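PDB 3RY7: ribokinase from Staphylococcus aureus, which phosphorylates D-ribose at O-5 in an ATP- and magnesium-dependent reaction, giving D-ribose 5-phosphate. Local coordinates for residues A[12-17]-A[97-102]; A[139-144]-A[168-173]; A[150-155]-A[174-179]. One frame throughout, in Å; residues are numbered along the deposited sequence.

The three contacts belong to different parts of the ribokinase fold. Contact 1 lies in the small four-stranded sheet and is partly buried. It is a regular parallel strand pair, held by a ladder of backbone bonds, with substrate-binding residues at one end. Contact 2 is a surface contact at the end of strand 136-140 of the large sheet; one buried leucine, a lysine and a bridging water carry it. Contact 3 is partly buried and depends on apolar packing of helix 145-157 against the short helix 174-177 and the turn after it. Contacts 2 and 3 touch, through Ala139 on Phe152 and Leu172 on Leu177. Contacts 1 and 2 meet where Asn12 packs on Glu142, beside the substrate site.

Contact 1: residues A[12-17]-A[97-102]; sequences NVDQFL and AFITVN
Phe16 and Ile99 are the main side-chain pair. They lie side by side and point the same way from paired strands. Ile99 CB sits over one face of the Phe16 ring, 4.2 Å from its centroid, a CH-pi contact. Ile99 CD1 reaches 3.4 Å from Phe16 CZ at the far end of the ring. Ile99 CG1 is anti to the carbonyl carbon (chi1 -58°) and CD1 is extended (chi2 165°); together they lay CD1 along the ring. Val101 CG2 meets the ring at its edge and in its plane, 3.9 Å from Phe16 CD1. Lys288 of the second subunit makes a cation-pi contact with Phe16.

Asp14 is on the same face of the sheet. Asp14 OD1 is 3.4 Å from Ala97 CB. The same OD1 is hydrogen-bonded to O2 of a bound glycerol. Asn12, Val13 and Asp14 belong to the substrate site; the glycerol, probably from the crystallisation liquor, is consistent with a sugar pocket here. On the other face Gln15 and Phe98 run alongside each other, with amide and ring planes 38° apart.

The backbones form a parallel ladder. Gln15 N donates to Ala97 O at 2.6 Å, and Gln15 O accepts from Ile99 N at 2.9 Å. Leu17 continues the pattern with Ile99 O and Val101 N.

This small sheet is the lid of the ribokinase fold, which in this family covers the sugar site. The Lys288 contact is consistent with a role in the dimer too. Ile99 also packs on Ile109. Strand 36-40 pairs with 12-18 on its outer side, and strand 107-112 flanks 95-101.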
loop_
_atom_site.group_PDB
_atom_site.type_symbol
_atom_site.label_atom_id
_atom_site.label_comp_id
_atom_site.label_asym_id
_atom_site.label_seq_id
_atom_site.Cartn_x
_atom_site.Cartn_y
_atom_site.Cartn_z
ATOM N N ASN A 12 -8.558 -0.159 18.999
ATOM C CA ASN A 12 -8.370 1.284 18.977
ATOM C C ASN A 12 -8.823 1.856 17.643
ATOM O O ASN A 12 -8.699 1.195 16.616
ATOM C CB ASN A 12 -6.889 1.645 19.150
ATOM C CG ASN A 12 -6.406 1.547 20.588
ATOM O OD1 ASN A 12 -7.204 1.543 21.535
ATOM N ND2 ASN A 12 -5.080 1.502 20.761
ATOM N N VAL A 13 -9.332 3.083 17.646
ATOM C CA VAL A 13 -9.448 3.813 16.394
ATOM C C VAL A 13 -8.256 4.762 16.304
ATOM O O VAL A 13 -8.126 5.679 17.105
ATOM C CB VAL A 13 -10.790 4.550 16.269
ATOM C CG1 VAL A 13 -10.822 5.376 14.991
ATOM C CG2 VAL A 13 -11.949 3.547 16.317
ATOM N N ASP A 14 -7.362 4.499 15.353
ATOM C CA ASP A 14 -6.189 5.344 15.147
ATOM C C ASP A 14 -6.531 6.571 14.294
ATOM O O ASP A 14 -6.972 6.443 13.163
ATOM C CB ASP A 14 -5.083 4.549 14.449
ATOM C CG ASP A 14 -4.527 3.409 15.304
ATOM O OD1 ASP A 14 -4.850 3.319 16.514
ATOM O OD2 ASP A 14 -3.750 2.606 14.749
ATOM N N GLN A 15 -6.330 7.757 14.850
ATOM C CA GLN A 15 -6.479 8.988 14.092
ATOM C C GLN A 15 -5.154 9.524 13.592
ATOM O O GLN A 15 -4.364 10.054 14.365
ATOM C CB GLN A 15 -7.118 10.063 14.940
ATOM C CG GLN A 15 -8.449 10.472 14.403
ATOM C CD GLN A 15 -9.506 9.504 14.831
ATOM O OE1 GLN A 15 -10.283 9.006 14.020
ATOM N NE2 GLN A 15 -9.533 9.217 16.118
ATOM N N PHE A 16 -4.938 9.417 12.290
ATOM C CA PHE A 16 -3.693 9.869 11.673
ATOM C C PHE A 16 -3.792 11.271 11.070
ATOM O O PHE A 16 -4.646 11.533 10.217
ATOM C CB PHE A 16 -3.271 8.887 10.587
ATOM C CG PHE A 16 -2.710 7.604 11.118
ATOM C CD1 PHE A 16 -1.342 7.469 11.320
ATOM C CD2 PHE A 16 -3.546 6.529 11.410
ATOM C CE1 PHE A 16 -0.810 6.283 11.802
ATOM C CE2 PHE A 16 -3.024 5.339 11.890
ATOM C CZ PHE A 16 -1.647 5.216 12.086
ATOM N N LEU A 17 -2.908 12.157 11.522
ATOM C CA LEU A 17 -2.731 13.477 10.922
ATOM C C LEU A 17 -1.348 13.559 10.291
ATOM O O LEU A 17 -0.340 13.533 10.999
ATOM C CB LEU A 17 -2.840 14.553 11.991
ATOM C CG LEU A 17 -2.863 16.005 11.504
ATOM C CD1 LEU A 17 -4.164 16.287 10.770
ATOM C CD2 LEU A 17 -2.687 16.965 12.674
ATOM N N ALA A 97 -6.117 6.134 19.365
ATOM C CA ALA A 97 -4.757 6.639 19.298
ATOM C C ALA A 97 -4.703 7.850 18.367
ATOM O O ALA A 97 -5.319 7.868 17.291
ATOM C CB ALA A 97 -3.797 5.547 18.827
ATOM N N PHE A 98 -3.956 8.855 18.793
ATOM C CA PHE A 98 -3.799 10.075 18.022
ATOM C C PHE A 98 -2.346 10.171 17.578
ATOM O O PHE A 98 -1.434 10.386 18.388
ATOM C CB PHE A 98 -4.247 11.256 18.867
ATOM C CG PHE A 98 -5.589 11.028 19.534
ATOM C CD1 PHE A 98 -5.666 10.593 20.847
ATOM C CD2 PHE A 98 -6.779 11.208 18.817
ATOM C CE1 PHE A 98 -6.904 10.371 21.460
ATOM C CE2 PHE A 98 -8.025 10.981 19.419
ATOM C CZ PHE A 98 -8.083 10.563 20.743
ATOM N N ILE A 99 -2.150 9.972 16.281
ATOM C CA ILE A 99 -0.830 9.798 15.691
ATOM C C ILE A 99 -0.502 10.897 14.670
ATOM O O ILE A 99 -1.191 11.036 13.650
ATOM C CB ILE A 99 -0.762 8.430 14.988
ATOM C CG1 ILE A 99 -1.068 7.312 16.000
ATOM C CG2 ILE A 99 0.593 8.223 14.345
ATOM C CD1 ILE A 99 -1.372 5.966 15.373
ATOM N N THR A 100 0.535 11.683 14.949
ATOM C CA THR A 100 0.984 12.700 14.008
ATOM C C THR A 100 2.220 12.213 13.255
ATOM O O THR A 100 3.263 11.976 13.863
ATOM C CB THR A 100 1.310 14.017 14.724
ATOM O OG1 THR A 100 0.243 14.359 15.611
ATOM C CG2 THR A 100 1.505 15.150 13.711
ATOM N N VAL A 101 2.089 12.045 11.941
ATOM C CA VAL A 101 3.189 11.640 11.073
ATOM C C VAL A 101 3.852 12.853 10.398
ATOM O O VAL A 101 3.159 13.747 9.914
ATOM C CB VAL A 101 2.672 10.754 9.948
ATOM C CG1 VAL A 101 3.830 10.167 9.166
ATOM C CG2 VAL A 101 1.777 9.677 10.500
ATOM N N ASN A 102 5.183 12.896 10.353
ATOM C CA ASN A 102 5.844 13.945 9.564
ATOM C C ASN A 102 6.318 13.472 8.189
ATOM O O ASN A 102 6.082 12.320 7.804
ATOM C CB ASN A 102 6.950 14.667 10.349
ATOM C CG ASN A 102 8.122 13.765 10.715
ATOM O OD1 ASN A 102 8.283 12.660 10.185
ATOM N ND2 ASN A 102 8.962 14.253 11.623
#

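Contact 2: residues A[139-144]-A[168-173]; sequences AQLEVP and PAKALP
Leu141 and Pro168 are the closest CA pair, 6.0 Å apart. Residues 139-144 leave strand 136-140 and turn toward a helix, with Pro144 at its N-cap. Residues 168-173 form an irregular loop that ends at Pro173, the N-cap of helix 174-177. A cis peptide bond precedes Pro168.

Leu141 points into the loop, and its CD1 does most of the touching. Leu141 CD1 is 3.5 Å from Pro168 O and 3.8 Å from Leu172 CD2. The approach of Leu141 CD1 to Lys170 CG, 3.4 Å, is tighter than usual for two carbons. The two side chains run alongside each other, pointing opposite ways. Lys170 has CG between the backbone N and the carbonyl carbon (chi1 53°), and its chain bends at chi3. This brings Lys170 NZ back to Leu141 O, where it donates a 3.1 Å hydrogen bond in the carbonyl plane. NZ bonds Leu141 O directly and reaches Val143 O through water 2, which donates to Val143 O at 2.8 Å.

Glu142 lies roughly perpendicular to Pro168, with Glu142 CG 3.8 Å from Pro168 CD. Its carboxylate faces other partners: Ser10 OG and Lys42 N bond OE1, and a bound glycerol bonds OE2. This fits its place in the substrate site.

The contact joins the loops after two adjacent parallel strands of the large sheet, 136-140 and 161-165. Loops after such strands carry the active site in this fold. Leu141 still makes a backbone hydrogen bond with Ala167. It also packs on Ile148 of helix 145-157 and on Leu164 of strand 161-165. Leu172 touches that strand too, and Leu193 of helix 187-194. Pro168 leans on Lys42 of helix 42-52.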
loop_
_atom_site.group_PDB
_atom_site.type_symbol
_atom_site.label_atom_id
_atom_site.label_comp_id
_atom_site.label_asym_id
_atom_site.label_seq_id
_atom_site.Cartn_x
_atom_site.Cartn_y
_atom_site.Cartn_z
ATOM N N ALA A 139 -2.614 -12.218 25.184
ATOM C CA ALA A 139 -2.995 -10.916 25.703
ATOM C C ALA A 139 -1.877 -9.905 25.493
ATOM O O ALA A 139 -0.729 -10.290 25.326
ATOM C CB ALA A 139 -3.328 -11.008 27.184
ATOM N N GLN A 140 -2.222 -8.633 25.522
ATOM C CA GLN A 140 -1.283 -7.534 25.575
ATOM C C GLN A 140 -1.670 -6.584 26.679
ATOM O O GLN A 140 -2.687 -6.735 27.285
ATOM C CB GLN A 140 -1.214 -6.776 24.249
ATOM C CG GLN A 140 -1.351 -7.612 23.054
ATOM C CD GLN A 140 -2.745 -7.992 22.796
ATOM O OE1 GLN A 140 -3.643 -7.274 23.088
ATOM N NE2 GLN A 140 -2.923 -9.146 22.283
ATOM N N LEU A 141 -0.851 -5.594 26.919
ATOM C CA LEU A 141 -1.095 -4.717 28.056
ATOM C C LEU A 141 -1.887 -3.432 27.727
ATOM O O LEU A 141 -1.790 -2.460 28.460
ATOM C CB LEU A 141 0.225 -4.377 28.755
ATOM C CG LEU A 141 1.031 -5.570 29.287
ATOM C CD1 LEU A 141 2.329 -5.135 29.951
ATOM C CD2 LEU A 141 0.179 -6.349 30.282
ATOM N N GLU A 142 -2.648 -3.426 26.632
ATOM C CA GLU A 142 -3.577 -2.309 26.364
ATOM C C GLU A 142 -4.953 -2.598 26.983
ATOM O O GLU A 142 -5.951 -1.931 26.694
ATOM C CB GLU A 142 -3.671 -2.010 24.862
ATOM C CG GLU A 142 -2.320 -1.530 24.297
ATOM C CD GLU A 142 -2.395 -0.992 22.867
ATOM O OE1 GLU A 142 -3.259 -1.444 22.080
ATOM O OE2 GLU A 142 -1.566 -0.120 22.540
ATOM N N VAL A 143 -4.966 -3.589 27.871
ATOM C CA VAL A 143 -6.149 -3.998 28.608
ATOM C C VAL A 143 -5.677 -4.194 30.073
ATOM O O VAL A 143 -4.470 -4.341 30.317
ATOM C CB VAL A 143 -6.718 -5.274 27.930
ATOM C CG1 VAL A 143 -6.842 -6.411 28.886
ATOM C CG2 VAL A 143 -8.014 -4.992 27.165
ATOM N N PRO A 144 -6.599 -4.141 31.057
ATOM C CA PRO A 144 -6.064 -4.083 32.425
ATOM C C PRO A 144 -5.516 -5.427 32.914
ATOM O O PRO A 144 -6.013 -6.495 32.564
ATOM C CB PRO A 144 -7.274 -3.650 33.273
ATOM C CG PRO A 144 -8.277 -3.106 32.276
ATOM C CD PRO A 144 -8.051 -3.894 31.018
ATOM N N PRO A 168 2.265 -2.140 25.866
ATOM C CA PRO A 168 3.487 -1.385 26.134
ATOM C C PRO A 168 4.085 -1.767 27.495
ATOM O O PRO A 168 3.362 -2.226 28.392
ATOM C CB PRO A 168 2.979 0.060 26.184
ATOM C CG PRO A 168 1.571 -0.076 26.711
ATOM C CD PRO A 168 1.052 -1.318 26.051
ATOM N N ALA A 169 5.391 -1.562 27.639
ATOM C CA ALA A 169 6.112 -1.929 28.845
ATOM C C ALA A 169 5.444 -1.412 30.109
ATOM O O ALA A 169 5.050 -0.251 30.197
ATOM C CB ALA A 169 7.538 -1.423 28.770
ATOM N N LYS A 170 5.306 -2.296 31.085
ATOM C CA LYS A 170 4.923 -1.886 32.430
ATOM C C LYS A 170 5.229 -3.000 33.427
ATOM O O LYS A 170 5.445 -4.148 33.035
ATOM C CB LYS A 170 3.456 -1.427 32.489
ATOM C CG LYS A 170 2.444 -2.404 31.934
ATOM C CD LYS A 170 1.013 -1.853 32.032
ATOM C CE LYS A 170 0.671 -0.919 30.871
ATOM N NZ LYS A 170 -0.801 -0.633 30.780
ATOM N N ALA A 171 5.299 -2.650 34.703
ATOM C CA ALA A 171 5.616 -3.622 35.737
ATOM C C ALA A 171 4.450 -4.596 35.906
ATOM O O ALA A 171 3.282 -4.195 35.876
ATOM C CB ALA A 171 5.913 -2.917 37.046
ATOM N N LEU A 172 4.771 -5.873 36.082
ATOM C CA LEU A 172 3.755 -6.899 36.281
ATOM C C LEU A 172 3.842 -7.477 37.696
ATOM O O LEU A 172 4.933 -7.613 38.247
ATOM C CB LEU A 172 3.939 -8.014 35.251
ATOM C CG LEU A 172 4.180 -7.561 33.804
ATOM C CD1 LEU A 172 4.378 -8.763 32.918
ATOM C CD2 LEU A 172 3.022 -6.705 33.294
ATOM N N PRO A 173 2.690 -7.807 38.297
ATOM C CA PRO A 173 2.679 -8.487 39.595
ATOM C C PRO A 173 2.910 -9.990 39.438
ATOM O O PRO A 173 2.635 -10.559 38.376
ATOM C CB PRO A 173 1.256 -8.235 40.104
ATOM C CG PRO A 173 0.431 -8.164 38.849
ATOM C CD PRO A 173 1.328 -7.505 37.819
HETATM O O HOH W 1 -1.652 0.690 28.810
HETATM O O HOH W 2 -2.285 -3.115 31.462
#

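Contact 3: residues A[150-155]-A[174-179]; sequences SAFEIA and NELLSL
Phe152 and Leu179 form the tight centre of this contact. Both side chains start toward the opposite segment, and the CB atoms meet at 3.8 Å. The CA atoms of Phe152 and Leu179 are 6.0 Å apart, the closest CA pair. Leu176 adds to the packing from one side. Leu176 CD1 comes obliquely to the Phe152 ring, 3.6 Å from Phe152 CD1. Leu176 CG is anti to the backbone N (chi1 174°), and with chi2 at 54° this brings the methyl to the ring. Phe152 and Leu176 are both buried.

Leu179 is the link to the outer side. Its CG is anti to the carbonyl carbon and its CD1 is extended (chi2 -179°). Leu179 CD1 thus reaches across to Glu153 CG at 3.5 Å. Here Glu153 CG touches the leucine methyl. The Glu153 chain then runs on, extended beyond CG, toward solvent. Glu175 is exposed as well. The two carboxylates approach no closer than 4.3 Å, from Glu153 OE2 to Glu175 OE1.

The inner side is closed by other parts of the fold. Phe152 and Leu176 both touch Leu164 of strand 161-165. Leu179 O accepts a hydrogen bond from Thr162 OG1 of that strand. Leu179 also packs on Ile149, one turn back along helix 145-157.

The contact therefore joins helix 145-157 to the short helix 174-177 and the turn after it by apolar packing. The two glutamates probably repel each other mildly, with solvent likely to screen them. Cohesion comes mainly from Phe152, Leu176 and Leu179, with the aliphatic part of Glu153 adding to it.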
loop_
_atom_site.group_PDB
_atom_site.type_symbol
_atom_site.label_atom_id
_atom_site.label_comp_id
_atom_site.label_asym_id
_atom_site.label_seq_id
_atom_site.Cartn_x
_atom_site.Cartn_y
_atom_site.Cartn_z
ATOM N N SER A 150 -7.283 -12.894 35.158
ATOM C CA SER A 150 -8.460 -13.743 35.240
ATOM C C SER A 150 -8.585 -14.681 34.024
ATOM O O SER A 150 -8.990 -15.851 34.157
ATOM C CB SER A 150 -9.714 -12.887 35.454
ATOM O OG SER A 150 -10.679 -13.178 34.468
ATOM N N ALA A 151 -8.217 -14.176 32.845
ATOM C CA ALA A 151 -8.257 -14.989 31.636
ATOM C C ALA A 151 -7.174 -16.085 31.676
ATOM O O ALA A 151 -7.395 -17.209 31.225
ATOM C CB ALA A 151 -8.089 -14.113 30.404
ATOM N N PHE A 152 -6.015 -15.742 32.236
ATOM C CA PHE A 152 -4.895 -16.683 32.313
ATOM C C PHE A 152 -5.136 -17.740 33.408
ATOM O O PHE A 152 -4.663 -18.865 33.296
ATOM C CB PHE A 152 -3.571 -15.936 32.551
ATOM C CG PHE A 152 -2.977 -15.309 31.298
ATOM C CD1 PHE A 152 -1.697 -14.742 31.327
ATOM C CD2 PHE A 152 -3.687 -15.302 30.095
ATOM C CE1 PHE A 152 -1.134 -14.158 30.166
ATOM C CE2 PHE A 152 -3.129 -14.741 28.930
ATOM C CZ PHE A 152 -1.850 -14.162 28.968
ATOM N N GLU A 153 -5.877 -17.379 34.455
ATOM C CA GLU A 153 -6.269 -18.363 35.494
ATOM C C GLU A 153 -7.174 -19.435 34.914
ATOM O O GLU A 153 -6.950 -20.639 35.104
ATOM C CB GLU A 153 -6.929 -17.683 36.682
ATOM C CG GLU A 153 -5.959 -16.892 37.542
ATOM C CD GLU A 153 -6.679 -15.957 38.502
ATOM O OE1 GLU A 153 -7.848 -15.618 38.191
ATOM O OE2 GLU A 153 -6.075 -15.555 39.539
ATOM N N ILE A 154 -8.159 -18.993 34.145
ATOM C CA ILE A 154 -9.046 -19.904 33.433
ATOM C C ILE A 154 -8.293 -20.802 32.469
ATOM O O ILE A 154 -8.515 -22.023 32.443
ATOM C CB ILE A 154 -10.125 -19.129 32.653
ATOM C CG1 ILE A 154 -11.055 -18.378 33.621
ATOM C CG2 ILE A 154 -10.917 -20.061 31.743
ATOM C CD1 ILE A 154 -12.037 -17.460 32.903
ATOM N N ALA A 155 -7.429 -20.192 31.658
ATOM C CA ALA A 155 -6.639 -20.926 30.685
ATOM C C ALA A 155 -5.782 -21.991 31.363
ATOM O O ALA A 155 -5.860 -23.165 31.034
ATOM C CB ALA A 155 -5.753 -19.964 29.901
ATOM N N ASN A 174 3.399 -10.626 40.502
ATOM C CA ASN A 174 3.695 -12.050 40.471
ATOM C C ASN A 174 2.448 -12.851 40.155
ATOM O O ASN A 174 2.517 -13.888 39.486
ATOM C CB ASN A 174 4.292 -12.501 41.806
ATOM C CG ASN A 174 5.599 -11.801 42.121
ATOM O OD1 ASN A 174 6.285 -11.320 41.214
ATOM N ND2 ASN A 174 5.951 -11.734 43.408
ATOM N N GLU A 175 1.309 -12.358 40.639
ATOM C CA GLU A 175 0.028 -12.989 40.366
ATOM C C GLU A 175 -0.173 -13.227 38.857
ATOM O O GLU A 175 -0.846 -14.180 38.454
ATOM C CB GLU A 175 -1.099 -12.138 40.957
ATOM C CG GLU A 175 -2.470 -12.798 40.969
ATOM C CD GLU A 175 -3.528 -11.905 41.622
ATOM O OE1 GLU A 175 -4.661 -11.808 41.085
ATOM O OE2 GLU A 175 -3.217 -11.285 42.672
ATOM N N LEU A 176 0.417 -12.366 38.027
ATOM C CA LEU A 176 0.316 -12.526 36.579
ATOM C C LEU A 176 1.521 -13.289 36.043
ATOM O O LEU A 176 1.383 -14.192 35.224
ATOM C CB LEU A 176 0.193 -11.166 35.862
ATOM C CG LEU A 176 0.221 -11.258 34.317
ATOM C CD1 LEU A 176 -0.828 -12.219 33.780
ATOM C CD2 LEU A 176 0.079 -9.900 33.649
ATOM N N LEU A 177 2.705 -12.894 36.497
ATOM C CA LEU A 177 3.941 -13.488 35.993
ATOM C C LEU A 177 3.882 -14.995 36.085
ATOM O O LEU A 177 4.350 -15.702 35.195
ATOM C CB LEU A 177 5.152 -12.961 36.763
ATOM C CG LEU A 177 5.430 -11.491 36.453
ATOM C CD1 LEU A 177 6.497 -10.928 37.388
ATOM C CD2 LEU A 177 5.817 -11.341 34.988
ATOM N N SER A 178 3.273 -15.481 37.159
ATOM C CA SER A 178 3.266 -16.912 37.445
ATOM C C SER A 178 2.225 -17.660 36.628
ATOM O O SER A 178 2.095 -18.876 36.758
ATOM C CB SER A 178 2.991 -17.137 38.932
ATOM O OG SER A 178 1.618 -16.922 39.210
ATOM N N LEU A 179 1.473 -16.935 35.800
ATOM C CA LEU A 179 0.439 -17.547 34.977
ATOM C C LEU A 179 0.845 -17.629 33.506
ATOM O O LEU A 179 0.111 -18.182 32.684
ATOM C CB LEU A 179 -0.870 -16.751 35.099
ATOM C CG LEU A 179 -1.472 -16.606 36.502
ATOM C CD1 LEU A 179 -2.805 -15.806 36.473
ATOM C CD2 LEU A 179 -1.673 -17.987 37.110
#